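Local coordinates for enoyl-CoA hydratase (Mycobacterium smegmatis, PDB 3PE8), which probably catalyses the hydration of 2-trans-enoyl-CoA thioesters to 3-hydroxyacyl-CoA, and binds a zinc ion, at residues A103-D115 and P136-V148. Sequence-based numbering, arbitrary orientation.
Sequences AVTGGLELALYCD and PTWGLSVRLPQKV. With ZN (zinc ion), chain C.
Glu109 reaches from helix 106-113 to the loop before helix 140-148 and the first residue of that helix, and its carboxylate is shared between these and a zinc ion. OE1 takes two backbone N-H groups: Leu140 N at 3.1 Å, on the anti lone pair, and Trp138 N at 3.0 Å, from above the carboxylate plane. OE2 binds the zinc at 2.0 Å; His129 and two waters complete the ligands seen. With CG anti to the carbonyl carbon (chi1 -74°) and the chain extended beyond it, the acid passes between the CB atoms of Trp138 and Leu140. The tightly packed part of the contact is apolar. Leu112 is a knob set among Leu140, Arg143, Leu144 and Lys147, its CD1 4.1 Å from Leu144 CB, while Leu108 CD2 meets Leu140 CD1 at 4.0 Å. On another flank, Leu110 lies alongside the Trp138 ring.

The far side is wetter and polar. Tyr113 CD1 lies over one face of the Arg143 guanidinium, offset toward the rim of that group; the two planes are 36° apart. Arg143 NH1 also donates to a water that bridges Glu109 O and Trp138 O, and to a second water bonded to Tyr113 OH. At the C-terminal end of helix 106-113 the extended Lys147 runs past Leu112 in the opposite direction and donates from NZ to Leu112 O at 2.8 Å. NZ also donates to two waters, which lie close to the carbonyl oxygens of Ala111, Cys114 and Asp115. The helix axes cross at 59°, 9.8 Å apart. Glu109 and His129, the zinc ligands, lie where crotonase-type hydratases carry their two catalytic glutamates, consistent with an active-site pocket of the crotonase fold.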
loop_
_atom_site.group_PDB
_atom_site.type_symbol
_atom_site.label_atom_id
_atom_site.label_comp_id
_atom_site.label_asym_id
_atom_site.label_seq_id
_atom_site.Cartn_x
_atom_site.Cartn_y
_atom_site.Cartn_z
ATOM N N ALA A 103 11.444 -16.705 25.592
ATOM C CA ALA A 103 10.352 -15.832 25.150
ATOM C C ALA A 103 9.633 -16.666 24.077
ATOM O O ALA A 103 10.156 -16.870 22.991
ATOM C CB ALA A 103 10.902 -14.555 24.557
ATOM N N VAL A 104 8.487 -17.208 24.432
ATOM C CA VAL A 104 7.817 -18.236 23.646
ATOM C C VAL A 104 6.405 -17.837 23.288
ATOM O O VAL A 104 5.628 -17.462 24.147
ATOM C CB VAL A 104 7.826 -19.591 24.408
ATOM C CG1 VAL A 104 7.177 -20.721 23.555
ATOM C CG2 VAL A 104 9.273 -19.951 24.802
ATOM N N THR A 105 6.096 -17.864 21.987
ATOM C CA THR A 105 4.739 -17.737 21.473
ATOM C C THR A 105 4.163 -16.384 21.857
ATOM O O THR A 105 4.682 -15.387 21.373
ATOM C CB THR A 105 3.925 -18.989 21.794
ATOM O OG1 THR A 105 4.733 -20.105 21.408
ATOM C CG2 THR A 105 2.606 -19.053 20.986
ATOM N N GLY A 106 3.161 -16.264 22.722
ATOM C CA GLY A 106 2.728 -14.923 23.144
ATOM C C GLY A 106 3.824 -14.115 23.803
ATOM O O GLY A 106 3.824 -12.891 23.723
ATOM N N GLY A 107 4.760 -14.770 24.476
ATOM C CA GLY A 107 5.888 -14.053 25.009
ATOM C C GLY A 107 6.861 -13.520 23.960
ATOM O O GLY A 107 7.516 -12.497 24.167
ATOM N N LEU A 108 6.991 -14.236 22.853
ATOM C CA LEU A 108 7.757 -13.734 21.709
ATOM C C LEU A 108 7.015 -12.539 21.092
ATOM O O LEU A 108 7.644 -11.540 20.744
ATOM C CB LEU A 108 8.000 -14.843 20.672
ATOM C CG LEU A 108 8.642 -14.477 19.341
ATOM C CD1 LEU A 108 9.968 -13.728 19.546
ATOM C CD2 LEU A 108 8.840 -15.785 18.493
ATOM N N GLU A 109 5.678 -12.612 21.030
ATOM C CA GLU A 109 4.894 -11.458 20.561
ATOM C C GLU A 109 5.090 -10.245 21.490
ATOM O O GLU A 109 5.265 -9.131 21.000
ATOM C CB GLU A 109 3.419 -11.817 20.430
ATOM C CG GLU A 109 3.184 -12.717 19.190
ATOM C CD GLU A 109 1.803 -13.320 19.067
ATOM O OE1 GLU A 109 1.141 -13.070 18.038
ATOM O OE2 GLU A 109 1.427 -14.061 19.995
ATOM N N LEU A 110 5.142 -10.466 22.803
ATOM C CA LEU A 110 5.469 -9.343 23.716
ATOM C C LEU A 110 6.831 -8.740 23.398
ATOM O O LEU A 110 6.989 -7.516 23.305
ATOM C CB LEU A 110 5.409 -9.749 25.188
ATOM C CG LEU A 110 4.121 -9.826 25.950
ATOM C CD1 LEU A 110 4.496 -9.906 27.452
ATOM C CD2 LEU A 110 3.156 -8.653 25.711
ATOM N N ALA A 111 7.832 -9.591 23.170
ATOM C CA ALA A 111 9.158 -9.103 22.829
ATOM C C ALA A 111 9.140 -8.302 21.540
ATOM O O ALA A 111 9.800 -7.283 21.434
ATOM C CB ALA A 111 10.176 -10.280 22.750
ATOM N N LEU A 112 8.397 -8.795 20.541
ATOM C CA LEU A 112 8.275 -8.164 19.228
ATOM C C LEU A 112 7.600 -6.777 19.278
ATOM O O LEU A 112 7.795 -5.991 18.362
ATOM C CB LEU A 112 7.546 -9.100 18.251
ATOM C CG LEU A 112 8.351 -10.325 17.825
ATOM C CD1 LEU A 112 7.417 -11.370 17.126
ATOM C CD2 LEU A 112 9.517 -9.987 16.904
ATOM N N TYR A 113 6.783 -6.513 20.289
ATOM C CA TYR A 113 6.192 -5.192 20.473
ATOM C C TYR A 113 7.194 -4.146 20.966
ATOM O O TYR A 113 6.972 -2.951 20.793
ATOM C CB TYR A 113 5.066 -5.219 21.514
ATOM C CG TYR A 113 3.719 -5.674 21.042
ATOM C CD1 TYR A 113 3.002 -4.959 20.132
ATOM C CD2 TYR A 113 3.162 -6.825 21.553
ATOM C CE1 TYR A 113 1.744 -5.354 19.717
ATOM C CE2 TYR A 113 1.898 -7.242 21.151
ATOM C CZ TYR A 113 1.202 -6.518 20.229
ATOM O OH TYR A 113 -0.057 -6.950 19.840
ATOM N N CYS A 114 8.247 -4.583 21.645
ATOM C CA CYS A 114 9.196 -3.613 22.206
ATOM C C CYS A 114 9.915 -2.819 21.122
ATOM O O CYS A 114 10.167 -3.332 20.042
ATOM C CB CYS A 114 10.217 -4.320 23.089
ATOM S SG CYS A 114 9.519 -5.138 24.561
ATOM N N ASP A 115 10.296 -1.590 21.427
ATOM C CA ASP A 115 11.056 -0.790 20.486
ATOM C C ASP A 115 12.460 -1.315 20.284
ATOM O O ASP A 115 12.949 -1.337 19.142
ATOM C CB ASP A 115 11.113 0.655 20.948
ATOM C CG ASP A 115 9.735 1.299 20.995
ATOM O OD1 ASP A 115 9.073 1.358 19.926
ATOM O OD2 ASP A 115 9.287 1.712 22.093
ATOM N N PRO A 136 -1.577 -17.010 15.427
ATOM C CA PRO A 136 -1.187 -15.806 16.166
ATOM C C PRO A 136 -2.171 -14.652 15.946
ATOM O O PRO A 136 -2.705 -14.481 14.846
ATOM C CB PRO A 136 0.191 -15.463 15.563
ATOM C CG PRO A 136 0.144 -16.011 14.205
ATOM C CD PRO A 136 -0.678 -17.271 14.297
ATOM N N THR A 137 -2.434 -13.883 17.007
ATOM C CA THR A 137 -3.290 -12.715 16.928
ATOM C C THR A 137 -2.652 -11.456 17.508
ATOM O O THR A 137 -3.276 -10.383 17.508
ATOM C CB THR A 137 -4.656 -12.961 17.647
ATOM O OG1 THR A 137 -4.446 -13.121 19.043
ATOM C CG2 THR A 137 -5.351 -14.201 17.054
ATOM N N TRP A 138 -1.404 -11.550 17.970
ATOM C CA TRP A 138 -0.696 -10.401 18.522
ATOM C C TRP A 138 0.512 -10.043 17.672
ATOM O O TRP A 138 1.527 -9.536 18.165
ATOM C CB TRP A 138 -0.226 -10.672 19.950
ATOM C CG TRP A 138 -1.254 -10.538 21.029
ATOM C CD1 TRP A 138 -2.600 -10.332 20.896
ATOM C CD2 TRP A 138 -1.009 -10.640 22.447
ATOM N NE1 TRP A 138 -3.207 -10.279 22.141
ATOM C CE2 TRP A 138 -2.249 -10.484 23.103
ATOM C CE3 TRP A 138 0.145 -10.859 23.218
ATOM C CZ2 TRP A 138 -2.369 -10.520 24.490
ATOM C CZ3 TRP A 138 0.022 -10.908 24.587
ATOM C CH2 TRP A 138 -1.224 -10.744 25.212
ATOM N N GLY A 139 0.380 -10.274 16.385
ATOM C CA GLY A 139 1.350 -9.799 15.416
ATOM C C GLY A 139 2.551 -10.658 15.094
ATOM O O GLY A 139 3.390 -10.223 14.285
ATOM N N LEU A 140 2.630 -11.863 15.641
ATOM C CA LEU A 140 3.808 -12.683 15.359
ATOM C C LEU A 140 4.059 -12.821 13.857
ATOM O O LEU A 140 5.197 -12.745 13.391
ATOM C CB LEU A 140 3.696 -14.044 16.009
ATOM C CG LEU A 140 4.984 -14.874 16.059
ATOM C CD1 LEU A 140 5.027 -15.701 17.296
ATOM C CD2 LEU A 140 4.997 -15.734 14.764
ATOM N N SER A 141 3.019 -13.089 13.066
ATOM C CA SER A 141 3.225 -13.415 11.656
ATOM C C SER A 141 3.606 -12.196 10.799
ATOM O O SER A 141 4.074 -12.341 9.665
ATOM C CB SER A 141 2.018 -14.163 11.082
ATOM O OG SER A 141 0.831 -13.406 11.093
ATOM N N VAL A 142 3.443 -11.013 11.373
ATOM C CA VAL A 142 3.862 -9.769 10.745
ATOM C C VAL A 142 5.240 -9.341 11.261
ATOM O O VAL A 142 6.152 -9.064 10.479
ATOM C CB VAL A 142 2.850 -8.660 10.991
ATOM C CG1 VAL A 142 3.296 -7.348 10.328
ATOM C CG2 VAL A 142 1.471 -9.155 10.447
ATOM N N ARG A 143 5.376 -9.297 12.588
ATOM C CA ARG A 143 6.591 -8.747 13.172
ATOM C C ARG A 143 7.779 -9.705 13.200
ATOM O O ARG A 143 8.920 -9.236 13.214
ATOM C CB ARG A 143 6.331 -8.188 14.569
ATOM C CG ARG A 143 5.298 -7.079 14.604
ATOM C CD ARG A 143 5.282 -6.286 15.927
ATOM N NE ARG A 143 4.260 -5.260 15.802
ATOM C CZ ARG A 143 2.975 -5.403 16.131
ATOM N NH1 ARG A 143 2.541 -6.481 16.776
ATOM N NH2 ARG A 143 2.114 -4.428 15.823
ATOM N N LEU A 144 7.550 -11.003 13.238
ATOM C CA LEU A 144 8.696 -11.946 13.243
ATOM C C LEU A 144 9.459 -11.863 11.937
ATOM O O LEU A 144 10.664 -11.605 11.952
ATOM C CB LEU A 144 8.299 -13.345 13.674
ATOM C CG LEU A 144 9.481 -14.282 13.909
ATOM C CD1 LEU A 144 10.439 -13.800 15.020
ATOM C CD2 LEU A 144 8.949 -15.681 14.166
ATOM N N PRO A 145 8.798 -11.952 10.764
ATOM C CA PRO A 145 9.624 -11.730 9.528
ATOM C C PRO A 145 10.245 -10.339 9.450
ATOM O O PRO A 145 11.357 -10.179 8.962
ATOM C CB PRO A 145 8.644 -11.948 8.377
ATOM C CG PRO A 145 7.434 -12.488 8.993
ATOM C CD PRO A 145 7.409 -12.310 10.445
ATOM N N GLN A 146 9.527 -9.327 9.936
ATOM C CA GLN A 146 10.032 -7.955 9.969
ATOM C C GLN A 146 11.350 -7.826 10.744
ATOM O O GLN A 146 12.245 -7.050 10.336
ATOM C CB GLN A 146 8.973 -7.030 10.565
ATOM C CG GLN A 146 9.335 -5.615 10.660
ATOM C CD GLN A 146 8.321 -4.780 11.396
ATOM O OE1 GLN A 146 7.798 -5.192 12.432
ATOM N NE2 GLN A 146 8.015 -3.592 10.852
ATOM N N LYS A 147 11.457 -8.549 11.856
ATOM C CA LYS A 147 12.575 -8.350 12.810
ATOM C C LYS A 147 13.645 -9.435 12.806
ATOM O O LYS A 147 14.760 -9.181 13.290
ATOM C CB LYS A 147 11.992 -8.063 14.201
ATOM C CG LYS A 147 11.124 -6.814 14.189
ATOM C CD LYS A 147 10.697 -6.323 15.584
ATOM C CE LYS A 147 9.874 -5.086 15.516
ATOM N NZ LYS A 147 9.645 -4.469 16.879
ATOM N N VAL A 148 13.353 -10.635 12.288
ATOM C CA VAL A 148 14.348 -11.708 12.207
ATOM C C VAL A 148 14.622 -12.172 10.776
ATOM O O VAL A 148 15.568 -12.960 10.585
ATOM C CB VAL A 148 13.920 -12.864 13.139
ATOM C CG1 VAL A 148 12.979 -13.890 12.429
ATOM C CG2 VAL A 148 15.075 -13.576 13.862
HETATM ZN ZN ZN C . -0.006 -15.506 20.107
HETATM O O HOH W 1 4.068 -8.517 18.304
HETATM O O HOH W 2 11.105 -5.915 19.337
HETATM O O HOH W 3 -0.440 -6.444 17.297
HETATM O O HOH W 4 12.148 -3.347 17.333
HETATM O O HOH W 5 -1.763 -14.916 19.759
HETATM O O HOH W 6 0.061 -16.636 22.048
#